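Cap5O (Staphylococcus aureus, PDB 3OJO) probably oxidises UDP-N-acetyl-mannosamine with NAD as the electron acceptor, a step in making the precursors of the capsular polysaccharide. Local coordinates at residues I42-I47 / V77-E82. Sequence-based numbering, arbitrary orientation.
Sequences INQQTI and VSTTPE. With NAD (nicotinamide-adenine-dinucleotide), chain J.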
loop_
_atom_site.group_PDB
_atom_site.type_symbol
_atom_site.label_atom_id
_atom_site.label_comp_id
_atom_site.label_asym_id
_atom_site.label_seq_id
_atom_site.Cartn_x
_atom_site.Cartn_y
_atom_site.Cartn_z
ATOM N N ILE B 42 8.051 -33.095 18.188
ATOM C CA ILE B 42 7.197 -33.600 19.270
ATOM C C ILE B 42 6.110 -34.549 18.754
ATOM O O ILE B 42 5.521 -35.272 19.560
ATOM C CB ILE B 42 6.633 -32.466 20.180
ATOM C CG1 ILE B 42 5.972 -31.348 19.361
ATOM C CG2 ILE B 42 7.727 -31.912 21.097
ATOM C CD1 ILE B 42 4.877 -30.598 20.060
ATOM N N ASN B 43 5.832 -34.546 17.428
ATOM C CA ASN B 43 4.836 -35.444 16.840
ATOM C C ASN B 43 5.451 -36.830 16.570
ATOM O O ASN B 43 6.309 -36.966 15.696
ATOM C CB ASN B 43 4.203 -34.853 15.578
ATOM C CG ASN B 43 2.931 -35.549 15.122
ATOM O OD1 ASN B 43 2.620 -36.663 15.517
ATOM N ND2 ASN B 43 2.148 -34.911 14.279
ATOM N N GLN B 44 5.013 -37.855 17.335
ATOM C CA GLN B 44 5.500 -39.224 17.219
ATOM C C GLN B 44 5.141 -39.822 15.854
ATOM O O GLN B 44 5.939 -40.567 15.293
ATOM C CB GLN B 44 4.952 -40.096 18.358
ATOM C CG GLN B 44 5.689 -41.435 18.562
ATOM C CD GLN B 44 6.998 -41.261 19.297
ATOM O OE1 GLN B 44 8.067 -41.501 18.739
ATOM N NE2 GLN B 44 6.959 -40.778 20.532
ATOM N N GLN B 45 3.959 -39.488 15.321
ATOM C CA GLN B 45 3.494 -39.935 14.006
ATOM C C GLN B 45 4.502 -39.516 12.929
ATOM O O GLN B 45 4.871 -40.338 12.095
ATOM C CB GLN B 45 2.092 -39.373 13.721
ATOM C CG GLN B 45 1.507 -39.671 12.329
ATOM C CD GLN B 45 0.004 -39.466 12.300
ATOM O OE1 GLN B 45 -0.769 -40.361 11.919
ATOM N NE2 GLN B 45 -0.462 -38.307 12.758
ATOM N N THR B 46 4.987 -38.263 13.007
ATOM C CA THR B 46 6.004 -37.663 12.141
ATOM C C THR B 46 7.326 -38.443 12.266
ATOM O O THR B 46 7.896 -38.831 11.242
ATOM C CB THR B 46 6.124 -36.138 12.455
ATOM O OG1 THR B 46 4.956 -35.490 11.964
ATOM C CG2 THR B 46 7.374 -35.481 11.849
ATOM N N ILE B 47 7.796 -38.661 13.519
ATOM C CA ILE B 47 9.024 -39.387 13.859
ATOM C C ILE B 47 8.979 -40.859 13.373
ATOM O O ILE B 47 9.966 -41.346 12.808
ATOM C CB ILE B 47 9.355 -39.249 15.367
ATOM C CG1 ILE B 47 9.584 -37.767 15.789
ATOM C CG2 ILE B 47 10.521 -40.181 15.808
ATOM C CD1 ILE B 47 10.863 -37.003 15.159
ATOM N N VAL B 77 16.753 -38.738 13.633
ATOM C CA VAL B 77 15.575 -38.053 14.147
ATOM C C VAL B 77 15.318 -38.466 15.595
ATOM O O VAL B 77 15.793 -39.523 16.013
ATOM C CB VAL B 77 14.318 -38.207 13.223
ATOM C CG1 VAL B 77 14.517 -37.586 11.837
ATOM C CG2 VAL B 77 13.804 -39.635 13.139
ATOM N N SER B 78 14.579 -37.632 16.357
ATOM C CA SER B 78 14.245 -37.836 17.781
ATOM C C SER B 78 13.112 -36.863 18.222
ATOM O O SER B 78 12.828 -35.882 17.529
ATOM C CB SER B 78 15.488 -37.619 18.649
ATOM O OG SER B 78 15.282 -37.982 20.003
ATOM N N THR B 79 12.480 -37.147 19.380
ATOM C CA THR B 79 11.458 -36.299 20.006
ATOM C C THR B 79 12.137 -35.398 21.052
ATOM O O THR B 79 11.506 -34.503 21.622
ATOM C CB THR B 79 10.383 -37.155 20.693
ATOM O OG1 THR B 79 11.006 -38.033 21.638
ATOM C CG2 THR B 79 9.501 -37.919 19.699
ATOM N N THR B 80 13.441 -35.640 21.274
ATOM C CA THR B 80 14.272 -34.985 22.272
ATOM C C THR B 80 15.497 -34.304 21.632
ATOM O O THR B 80 16.180 -34.929 20.817
ATOM C CB THR B 80 14.705 -36.060 23.314
ATOM O OG1 THR B 80 13.552 -36.764 23.787
ATOM C CG2 THR B 80 15.473 -35.489 24.491
ATOM N N PRO B 81 15.857 -33.066 22.038
ATOM C CA PRO B 81 17.098 -32.476 21.534
ATOM C C PRO B 81 18.292 -33.104 22.259
ATOM O O PRO B 81 18.126 -33.797 23.261
ATOM C CB PRO B 81 16.964 -30.984 21.899
ATOM C CG PRO B 81 15.622 -30.824 22.506
ATOM C CD PRO B 81 15.211 -32.160 23.004
ATOM N N GLU B 82 19.488 -32.876 21.742
ATOM C CA GLU B 82 20.717 -33.370 22.359
ATOM C C GLU B 82 21.779 -32.279 22.144
ATOM O O GLU B 82 21.562 -31.370 21.335
ATOM C CB GLU B 82 21.165 -34.718 21.751
ATOM C CG GLU B 82 20.204 -35.900 21.850
ATOM C CD GLU B 82 20.502 -37.092 20.960
ATOM O OE1 GLU B 82 21.252 -36.924 19.974
ATOM O OE2 GLU B 82 19.913 -38.170 21.195
HETATM P PA NAD J . 4.697 -27.077 10.089
HETATM O O1A NAD J . 3.443 -27.157 10.866
HETATM O O2A NAD J . 4.576 -27.754 8.780
HETATM O O5B NAD J . 5.876 -27.755 10.948
HETATM C C5B NAD J . 6.030 -27.510 12.320
HETATM C C4B NAD J . 6.544 -28.782 12.951
HETATM O O4B NAD J . 7.154 -28.476 14.187
HETATM C C3B NAD J . 5.440 -29.815 13.209
HETATM O O3B NAD J . 5.881 -31.093 12.763
HETATM C C2B NAD J . 5.356 -29.840 14.730
HETATM O O2B NAD J . 4.964 -31.091 15.256
HETATM C C1B NAD J . 6.765 -29.454 15.142
HETATM N N9A NAD J . 6.785 -28.883 16.497
HETATM C C8A NAD J . 5.846 -28.031 17.036
HETATM N N7A NAD J . 6.269 -27.635 18.257
HETATM C C5A NAD J . 7.460 -28.234 18.500
HETATM C C6A NAD J . 8.315 -28.192 19.603
HETATM N N6A NAD J . 7.970 -27.438 20.653
HETATM N N1A NAD J . 9.500 -28.923 19.576
HETATM C C2A NAD J . 9.838 -29.675 18.462
HETATM N N3A NAD J . 8.986 -29.715 17.375
HETATM C C4A NAD J . 7.816 -29.006 17.394
HETATM O O3 NAD J . 5.117 -25.519 9.949
HETATM P PN NAD J . 6.099 -24.957 8.810
HETATM O O1N NAD J . 5.286 -24.739 7.587
HETATM O O2N NAD J . 7.328 -25.788 8.758
HETATM O O5D NAD J . 6.466 -23.512 9.352
HETATM C C5D NAD J . 6.811 -23.294 10.695
HETATM C C4D NAD J . 6.856 -21.786 10.921
HETATM O O4D NAD J . 7.829 -21.192 10.075
HETATM C C3D NAD J . 5.571 -21.056 10.529
HETATM O O3D NAD J . 4.477 -21.184 11.419
HETATM C C2D NAD J . 6.096 -19.645 10.446
HETATM O O2D NAD J . 6.450 -19.221 11.737
HETATM C C1D NAD J . 7.415 -19.877 9.728
HETATM N N1N NAD J . 7.163 -19.694 8.280
HETATM C C2N NAD J . 6.882 -20.750 7.443
HETATM C C3N NAD J . 6.616 -20.512 6.086
HETATM C C7N NAD J . 6.740 -21.625 5.082
HETATM O O7N NAD J . 7.438 -21.354 3.882
HETATM N N7N NAD J . 6.174 -22.814 5.327
HETATM C C4N NAD J . 6.603 -19.197 5.600
HETATM C C5N NAD J . 6.850 -18.127 6.458
HETATM C C6N NAD J . 7.112 -18.400 7.803
#
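Ile47 and Thr79 meet at the outer edge of the Rossmann fold that binds NAD, where the first turn of helix 44-51 packs against the end of strand 75-78, an edge strand of the sheet within this chain. The contact is largely apolar, with Thr79 CG2 at its middle: it lies 3.9 Å from Ile47 CG1, and the same methyl faces the amide of Gln44 obliquely, above its plane, because the chain bends at chi2 (78°), with Gln44 NE2 3.9 Å from Thr79 CG2. Threonine suits this partly exposed place, since its methyl can meet the helix while its OG1 branches off in another direction. With chi1 at 56°, OG1 takes the place flanked by N and C, and CG2, opposite the carbonyl carbon, is the branch that meets Ile47 and Gln44. Isoleucine, the buried residue of the group, reaches back along the chain to Ser78 and Val77: Ile47 CD1 lies 4.1 Å from Val77 CB and 3.3 Å from Ser78 O, an apolar tip against a carbonyl oxygen. Leu50 and Gln51, a turn later on the helix, cover Val77 as well.

Behind this layer, Ser78 bonds through its backbone to Gly39 and Asp41, which ties the strand to its parallel neighbour 36-40 and to the residue just past it. Asn43 is the N-cap of the helix, a role its short amide side chain fits, though the OD1 bond to Gln45 N is weak. Just before it, Ile42 packs CG1 against the adenine of NAD, 3.6 Å from C5A, and Asp41, which touches Ile47, binds the cofactor through OD2. Beyond the strand an ST turn begins the loop, Thr80 N donating to Ser78 OG at 3.2 Å with an N-H...O angle of 161°.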